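Local coordinates for acetylxylan esterase / glucomannan deacetylase (Cellvibrio japonicus, PDB 2W9X), which removes acetyl groups from plant cell wall polysaccharides, acting on acetylated xylan and, with a large preference, on glucomannan, at residues Ile202-Asn207 and Lys260-Leu265; Leu291-Ser294 and Glu300-Glu303. All coordinates share one frame; numbering follows the deposited sequence.

Contact 1 of 2, residues Ile202-Asn207 and Lys260-Leu265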
ATOM      1  N   ILE B 202      19.507  -0.143  -5.447  1.00 36.10           N
ATOM      2  CA  ILE B 202      19.135  -1.558  -5.721  1.00 35.46           C
ATOM      3  C   ILE B 202      20.159  -2.289  -6.597  1.00 35.77           C
ATOM      4  O   ILE B 202      20.609  -3.394  -6.249  1.00 34.42           O
ATOM      5  CB  ILE B 202      17.712  -1.651  -6.370  1.00 34.62           C
ATOM      6  CG1 ILE B 202      16.639  -1.176  -5.383  1.00 34.09           C
ATOM      7  CG2 ILE B 202      17.406  -3.063  -6.931  1.00 33.98           C
ATOM      8  CD1 ILE B 202      16.516  -1.992  -4.111  1.00 35.26           C
ATOM      9  N   VAL B 203      20.511  -1.691  -7.742  1.00 36.36           N
ATOM     10  CA  VAL B 203      21.509  -2.281  -8.653  1.00 36.84           C
ATOM     11  C   VAL B 203      22.586  -1.272  -9.020  1.00 37.24           C
ATOM     12  O   VAL B 203      23.725  -1.649  -9.332  1.00 36.85           O
ATOM     13  CB  VAL B 203      20.891  -2.845  -9.995  1.00 37.72           C
ATOM     14  CG1 VAL B 203      20.044  -4.104  -9.743  1.00 37.85           C
ATOM     15  CG2 VAL B 203      20.097  -1.774 -10.762  1.00 36.35           C
ATOM     16  N   ARG B 204      22.207   0.005  -8.998  1.00 36.80           N
ATOM     17  CA  ARG B 204      23.083   1.085  -9.479  1.00 36.68           C
ATOM     18  C   ARG B 204      23.265   2.117  -8.371  1.00 36.22           C
ATOM     19  O   ARG B 204      22.301   2.541  -7.755  1.00 36.65           O
ATOM     20  CB  ARG B 204      22.505   1.726 -10.749  1.00 35.87           C
ATOM     21  CG  ARG B 204      23.386   2.817 -11.354  1.00 35.77           C
ATOM     22  CD  ARG B 204      22.768   3.337 -12.627  1.00 36.24           C
ATOM     23  NE  ARG B 204      23.689   4.280 -13.234  1.00 36.57           N
ATOM     24  CZ  ARG B 204      23.518   5.598 -13.248  1.00 37.69           C
ATOM     25  NH1 ARG B 204      22.419   6.133 -12.735  1.00 35.43           N
ATOM     26  NH2 ARG B 204      24.452   6.377 -13.806  1.00 38.93           N
ATOM     27  N   ASN B 205      24.506   2.512  -8.098  1.00 36.16           N
ATOM     28  CA  ASN B 205      24.772   3.475  -7.016  1.00 36.08           C
ATOM     29  C   ASN B 205      24.954   4.885  -7.581  1.00 35.91           C
ATOM     30  O   ASN B 205      24.960   5.049  -8.801  1.00 35.42           O
ATOM     31  CB  ASN B 205      26.008   3.017  -6.232  1.00 36.05           C
ATOM     32  CG  ASN B 205      25.920   1.554  -5.817  1.00 35.96           C
ATOM     33  OD1 ASN B 205      24.912   1.118  -5.255  1.00 35.22           O
ATOM     34  ND2 ASN B 205      26.980   0.796  -6.076  1.00 33.60           N
ATOM     35  N   TYR B 206      25.137   5.891  -6.716  1.00 36.10           N
ATOM     36  CA  TYR B 206      25.270   7.273  -7.187  1.00 36.25           C
ATOM     37  C   TYR B 206      26.244   7.445  -8.363  1.00 36.63           C
ATOM     38  O   TYR B 206      27.432   7.125  -8.252  1.00 35.51           O
ATOM     39  CB  TYR B 206      25.664   8.253  -6.079  1.00 37.18           C
ATOM     40  CG  TYR B 206      25.704   9.660  -6.624  1.00 37.84           C
ATOM     41  CD1 TYR B 206      24.526  10.308  -6.987  1.00 38.39           C
ATOM     42  CD2 TYR B 206      26.913  10.332  -6.820  1.00 38.85           C
ATOM     43  CE1 TYR B 206      24.545  11.593  -7.503  1.00 39.53           C
ATOM     44  CE2 TYR B 206      26.936  11.631  -7.339  1.00 40.08           C
ATOM     45  CZ  TYR B 206      25.742  12.239  -7.693  1.00 39.61           C
ATOM     46  OH  TYR B 206      25.719  13.522  -8.216  1.00 42.02           O
ATOM     47  N   ASN B 207      25.727   7.971  -9.473  1.00 36.87           N
ATOM     48  CA  ASN B 207      26.504   8.160 -10.705  1.00 37.46           C
ATOM     49  C   ASN B 207      27.324   6.934 -11.158  1.00 37.79           C
ATOM     50  O   ASN B 207      28.432   7.071 -11.713  1.00 37.53           O
ATOM     51  CB  ASN B 207      27.381   9.425 -10.621  1.00 37.85           C
ATOM     52  CG  ASN B 207      27.977   9.802 -11.970  1.00 39.56           C
ATOM     53  OD1 ASN B 207      27.322   9.674 -13.018  1.00 42.12           O
ATOM     54  ND2 ASN B 207      29.234  10.228 -11.960  1.00 37.83           N
ATOM     55  N   LYS B 260      23.146  -0.436 -20.953  1.00 38.48           N
ATOM     56  CA  LYS B 260      23.401   0.352 -22.161  1.00 38.47           C
ATOM     57  C   LYS B 260      22.214   1.196 -22.623  1.00 38.75           C
ATOM     58  O   LYS B 260      22.348   2.032 -23.525  1.00 38.83           O
ATOM     59  CB  LYS B 260      23.884  -0.561 -23.302  1.00 38.42           C
ATOM     60  CG  LYS B 260      25.168  -1.310 -22.990  1.00 38.60           C
ATOM     61  CD  LYS B 260      26.276  -0.348 -22.564  1.00 40.29           C
ATOM     62  CE  LYS B 260      27.555  -1.080 -22.204  1.00 41.19           C
ATOM     63  NZ  LYS B 260      28.543  -0.110 -21.659  1.00 40.68           N
ATOM     64  N   THR B 261      21.052   0.955 -22.016  1.00 38.39           N
ATOM     65  CA  THR B 261      19.853   1.748 -22.243  1.00 38.32           C
ATOM     66  C   THR B 261      19.189   1.967 -20.897  1.00 38.29           C
ATOM     67  O   THR B 261      19.380   1.173 -19.965  1.00 38.36           O
ATOM     68  CB  THR B 261      18.832   1.014 -23.141  1.00 38.10           C
ATOM     69  OG1 THR B 261      18.443  -0.207 -22.504  1.00 38.07           O
ATOM     70  CG2 THR B 261      19.396   0.711 -24.556  1.00 37.16           C
ATOM     71  N   ARG B 262      18.411   3.042 -20.796  1.00 38.98           N
ATOM     72  CA  ARG B 262      17.568   3.304 -19.635  1.00 39.28           C
ATOM     73  C   ARG B 262      16.567   2.164 -19.365  1.00 39.64           C
ATOM     74  O   ARG B 262      16.285   1.839 -18.209  1.00 40.35           O
ATOM     75  CB  ARG B 262      16.816   4.627 -19.812  1.00 38.86           C
ATOM     76  CG  ARG B 262      16.423   5.285 -18.498  1.00 37.76           C
ATOM     77  CD  ARG B 262      17.662   5.937 -17.862  1.00 38.67           C
ATOM     78  NE  ARG B 262      17.364   6.542 -16.559  1.00 35.10           N
ATOM     79  CZ  ARG B 262      18.282   7.042 -15.736  1.00 38.85           C
ATOM     80  NH1 ARG B 262      19.576   7.008 -16.067  1.00 35.18           N
ATOM     81  NH2 ARG B 262      17.908   7.584 -14.580  1.00 35.99           N
ATOM     82  N   GLU B 263      16.013   1.578 -20.421  1.00 40.07           N
ATOM     83  CA  GLU B 263      15.063   0.473 -20.256  1.00 40.32           C
ATOM     84  C   GLU B 263      15.763  -0.700 -19.572  1.00 40.03           C
ATOM     85  O   GLU B 263      15.170  -1.359 -18.722  1.00 39.56           O
ATOM     86  CB  GLU B 263      14.455   0.048 -21.605  1.00 41.33           C
ATOM     87  CG  GLU B 263      13.533   1.090 -22.250  1.00 44.31           C
ATOM     88  CD  GLU B 263      14.241   2.406 -22.621  1.00 48.98           C
ATOM     89  OE1 GLU B 263      15.376   2.365 -23.164  1.00 47.19           O
ATOM     90  OE2 GLU B 263      13.643   3.487 -22.362  1.00 52.41           O
ATOM     91  N   ALA B 264      17.034  -0.939 -19.931  1.00 39.87           N
ATOM     92  CA  ALA B 264      17.830  -2.007 -19.305  1.00 39.64           C
ATOM     93  C   ALA B 264      17.984  -1.814 -17.806  1.00 39.40           C
ATOM     94  O   ALA B 264      17.884  -2.775 -17.036  1.00 39.08           O
ATOM     95  CB  ALA B 264      19.209  -2.141 -19.965  1.00 39.71           C
ATOM     96  N   LEU B 265      18.246  -0.570 -17.408  1.00 39.15           N
ATOM     97  CA  LEU B 265      18.383  -0.209 -16.014  1.00 38.47           C
ATOM     98  C   LEU B 265      17.064  -0.429 -15.259  1.00 38.48           C
ATOM     99  O   LEU B 265      17.058  -1.024 -14.173  1.00 38.26           O
ATOM    100  CB  LEU B 265      18.867   1.247 -15.900  1.00 38.15           C
ATOM    101  CG  LEU B 265      19.078   1.846 -14.491  1.00 40.24           C
ATOM    102  CD1 LEU B 265      20.141   1.084 -13.690  1.00 38.01           C
ATOM    103  CD2 LEU B 265      19.432   3.335 -14.565  1.00 38.00           C
TER
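Leu265 meets the aliphatic stem of Arg204 at about a right angle. Leu265 CD1 lies 3.6 Å from Arg204 CD, and Leu265 CD2 is 3.9 Å from it. The Arg204 chain runs extended from CG to NE, with CG anti to the backbone N (chi1 -177°), and reaches across the two methyls. Val203 adds a lighter touch, its CG2 standing 4.1 Å from Leu265 CD1. This apolar part is buried and close.

The polar side is looser. Arg204 NH1 and Arg262 NH1 come no nearer than 4.5 Å, and each guanidinium has its own carboxylate, Glu257 for Arg204 and Glu300 for Arg262. Leu265 CD2 also sits over one face of the Arg262 guanidinium, toward its rim. Beyond this, the helix start is exposed at Thr261, the N-cap, whose OG1 accepts from Ala264 N.

The Arg204 side chain lies about 7 Å from that of Asn247, by similarity a transition-state stabiliser, so the loop packs beside the probable oxyanion-stabilising region of this SGNH-type domain. The contact joins the loop after strand 191-196 to the first turn of helix 262-283. Asp248 of helix 246-249 takes hydrogen bonds from the backbone N atoms of Ile202, Val203 and Arg204, and Phe249 packs on Leu265.

Contact 2 of 2, residues Leu291-Ser294 and Glu300-Glu303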
ATOM      1  N   LEU B 291       7.613   0.369   0.643  1.00 35.33           N
ATOM      2  CA  LEU B 291       8.622   0.836  -0.295  1.00 35.35           C
ATOM      3  C   LEU B 291       8.451   2.335  -0.455  1.00 35.95           C
ATOM      4  O   LEU B 291       7.420   2.797  -0.945  1.00 35.94           O
ATOM      5  CB  LEU B 291       8.500   0.091  -1.635  1.00 34.48           C
ATOM      6  CG  LEU B 291       8.407  -1.442  -1.530  1.00 33.56           C
ATOM      7  CD1 LEU B 291       8.673  -2.084  -2.907  1.00 31.96           C
ATOM      8  CD2 LEU B 291       9.371  -2.050  -0.466  1.00 32.95           C
ATOM      9  N   MET B 292       9.444   3.077   0.014  1.00 36.44           N
ATOM     10  CA  MET B 292       9.322   4.517   0.241  1.00 38.76           C
ATOM     11  C   MET B 292      10.289   5.302  -0.649  1.00 38.67           C
ATOM     12  O   MET B 292      11.487   5.046  -0.620  1.00 39.10           O
ATOM     13  CB  MET B 292       9.603   4.780   1.728  1.00 38.97           C
ATOM     14  CG  MET B 292       9.569   6.231   2.156  1.00 41.26           C
ATOM     15  SD  MET B 292       9.595   6.246   3.952  1.00 42.23           S
ATOM     16  CE  MET B 292       9.645   8.012   4.218  1.00 41.15           C
ATOM     17  N   ASN B 293       9.769   6.226  -1.466  1.00 38.11           N
ATOM     18  CA  ASN B 293      10.604   7.013  -2.375  1.00 38.55           C
ATOM     19  C   ASN B 293      10.100   8.446  -2.561  1.00 38.05           C
ATOM     20  O   ASN B 293       8.993   8.793  -2.157  1.00 38.62           O
ATOM     21  CB  ASN B 293      10.803   6.345  -3.762  1.00 38.02           C
ATOM     22  CG  ASN B 293      11.482   4.983  -3.677  1.00 42.35           C
ATOM     23  OD1 ASN B 293      12.713   4.853  -3.879  1.00 44.97           O
ATOM     24  ND2 ASN B 293      10.685   3.952  -3.403  1.00 41.45           N
ATOM     25  N   SER B 294      10.947   9.269  -3.170  1.00 37.92           N
ATOM     26  CA  SER B 294      10.657  10.687  -3.412  1.00 37.85           C
ATOM     27  C   SER B 294       9.807  10.844  -4.664  1.00 38.47           C
ATOM     28  O   SER B 294       9.649   9.881  -5.467  1.00 37.97           O
ATOM     29  CB  SER B 294      11.962  11.445  -3.646  1.00 37.09           C
ATOM     30  OG  SER B 294      12.459  11.088  -4.934  1.00 37.70           O
ATOM     31  N   GLU B 300      10.477   9.268 -12.224  1.00 38.50           N
ATOM     32  CA  GLU B 300      11.074   8.004 -12.707  1.00 38.30           C
ATOM     33  C   GLU B 300      11.231   6.988 -11.582  1.00 38.17           C
ATOM     34  O   GLU B 300      10.972   5.790 -11.770  1.00 38.48           O
ATOM     35  CB  GLU B 300      12.423   8.232 -13.411  1.00 38.62           C
ATOM     36  CG  GLU B 300      13.129   6.925 -13.856  1.00 38.33           C
ATOM     37  CD  GLU B 300      14.400   7.161 -14.634  1.00 39.21           C
ATOM     38  OE1 GLU B 300      15.125   8.127 -14.338  1.00 39.52           O
ATOM     39  OE2 GLU B 300      14.677   6.363 -15.552  1.00 41.23           O
ATOM     40  N   ILE B 301      11.652   7.458 -10.410  1.00 37.06           N
ATOM     41  CA  ILE B 301      11.872   6.565  -9.280  1.00 36.81           C
ATOM     42  C   ILE B 301      10.552   5.962  -8.784  1.00 37.20           C
ATOM     43  O   ILE B 301      10.421   4.731  -8.658  1.00 37.03           O
ATOM     44  CB  ILE B 301      12.581   7.263  -8.100  1.00 36.70           C
ATOM     45  CG1 ILE B 301      13.931   7.869  -8.532  1.00 35.64           C
ATOM     46  CG2 ILE B 301      12.763   6.269  -6.957  1.00 35.55           C
ATOM     47  CD1 ILE B 301      14.342   9.102  -7.635  1.00 36.93           C
ATOM     48  N   ALA B 302       9.585   6.823  -8.501  1.00 36.76           N
ATOM     49  CA  ALA B 302       8.264   6.363  -8.052  1.00 36.68           C
ATOM     50  C   ALA B 302       7.662   5.350  -9.040  1.00 37.37           C
ATOM     51  O   ALA B 302       7.068   4.344  -8.632  1.00 37.33           O
ATOM     52  CB  ALA B 302       7.319   7.556  -7.845  1.00 35.80           C
ATOM     53  N   GLU B 303       7.797   5.615 -10.339  1.00 37.52           N
ATOM     54  CA  GLU B 303       7.229   4.716 -11.340  1.00 38.17           C
ATOM     55  C   GLU B 303       7.811   3.302 -11.298  1.00 38.59           C
ATOM     56  O   GLU B 303       7.057   2.327 -11.414  1.00 37.82           O
ATOM     57  CB  GLU B 303       7.321   5.279 -12.768  1.00 38.40           C
ATOM     58  CG  GLU B 303       6.734   4.237 -13.778  1.00 41.56           C
ATOM     59  CD  GLU B 303       6.211   4.841 -15.063  1.00 46.47           C
ATOM     60  OE1 GLU B 303       5.338   5.744 -15.007  1.00 48.70           O
ATOM     61  OE2 GLU B 303       6.658   4.390 -16.134  1.00 48.29           O
TER
HETATM   62  O   HOH W   1      10.002   9.708  -8.188  1.00 23.99           O
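The strand-to-helix turn of a beta-alpha-beta unit brings these segments together: strand 288-294 of the parallel sheet, then helix 300-314, then strand 320-325. Such units build the alpha/beta core of the SGNH hydrolases, the clan to which the GDSL-like region of this enzyme belongs.

Ile301, in the first turn of the helix, reaches back to Asn293 and Ser294 with two methyls. The branch CG2 is anti to the backbone N and meets Asn293. Ile301 CG2 lies 3.7 Å from Asn293 CB, so the stem of the asparagine is part of the packing. The longer branch starts at CG1, which is anti to the carbonyl carbon (chi1 -57°), and ends in Ile301 CD1, 3.8 Å from Ser294 OG. That hydroxyl has its polar partner in the backbone N of Gln296. Ala302 adds a slighter contact, its CB standing 4.1 Å from Ser294 O. Thr246 and Phe249 of helix 246-249 also pack against Ile301.

One water bridges the backbones. It donates to Ser294 O at 2.7 Å and accepts from Ala302 N at 2.9 Å. Both peptide groups belong to buried residues.

The chemistry is therefore mixed. The Ile301 methyls pack against the asparagine stem and the serine hydroxyl, while between these two segments the polar link is the water. An amide N in the first turn of a helix lacks a carbonyl partner within the helix, and here the water serves Ala302 N, tying the helix start to Ser294.

Overall arrangement
Both contacts are largely buried and lie in the GDSL-like part of the chain, about 15 Å apart between centres. Contact 2 belongs to the alpha/beta core, joining a sheet strand to the helix that follows it. Contact 1 is more peripheral: it ties a loop to the start of helix 262-283, which precedes strand 288-294. Their chemistry differs accordingly. Contact 1 combines apolar packing with arginines paired to carboxylates, whereas contact 2 has methyl packing and a water bridge. A salt bridge joins them directly, Arg262 NH2 to Glu300 OE1 at 2.8 Å, linking the starts of helices 262-283 and 300-314. Short helix 246-249 packs against both.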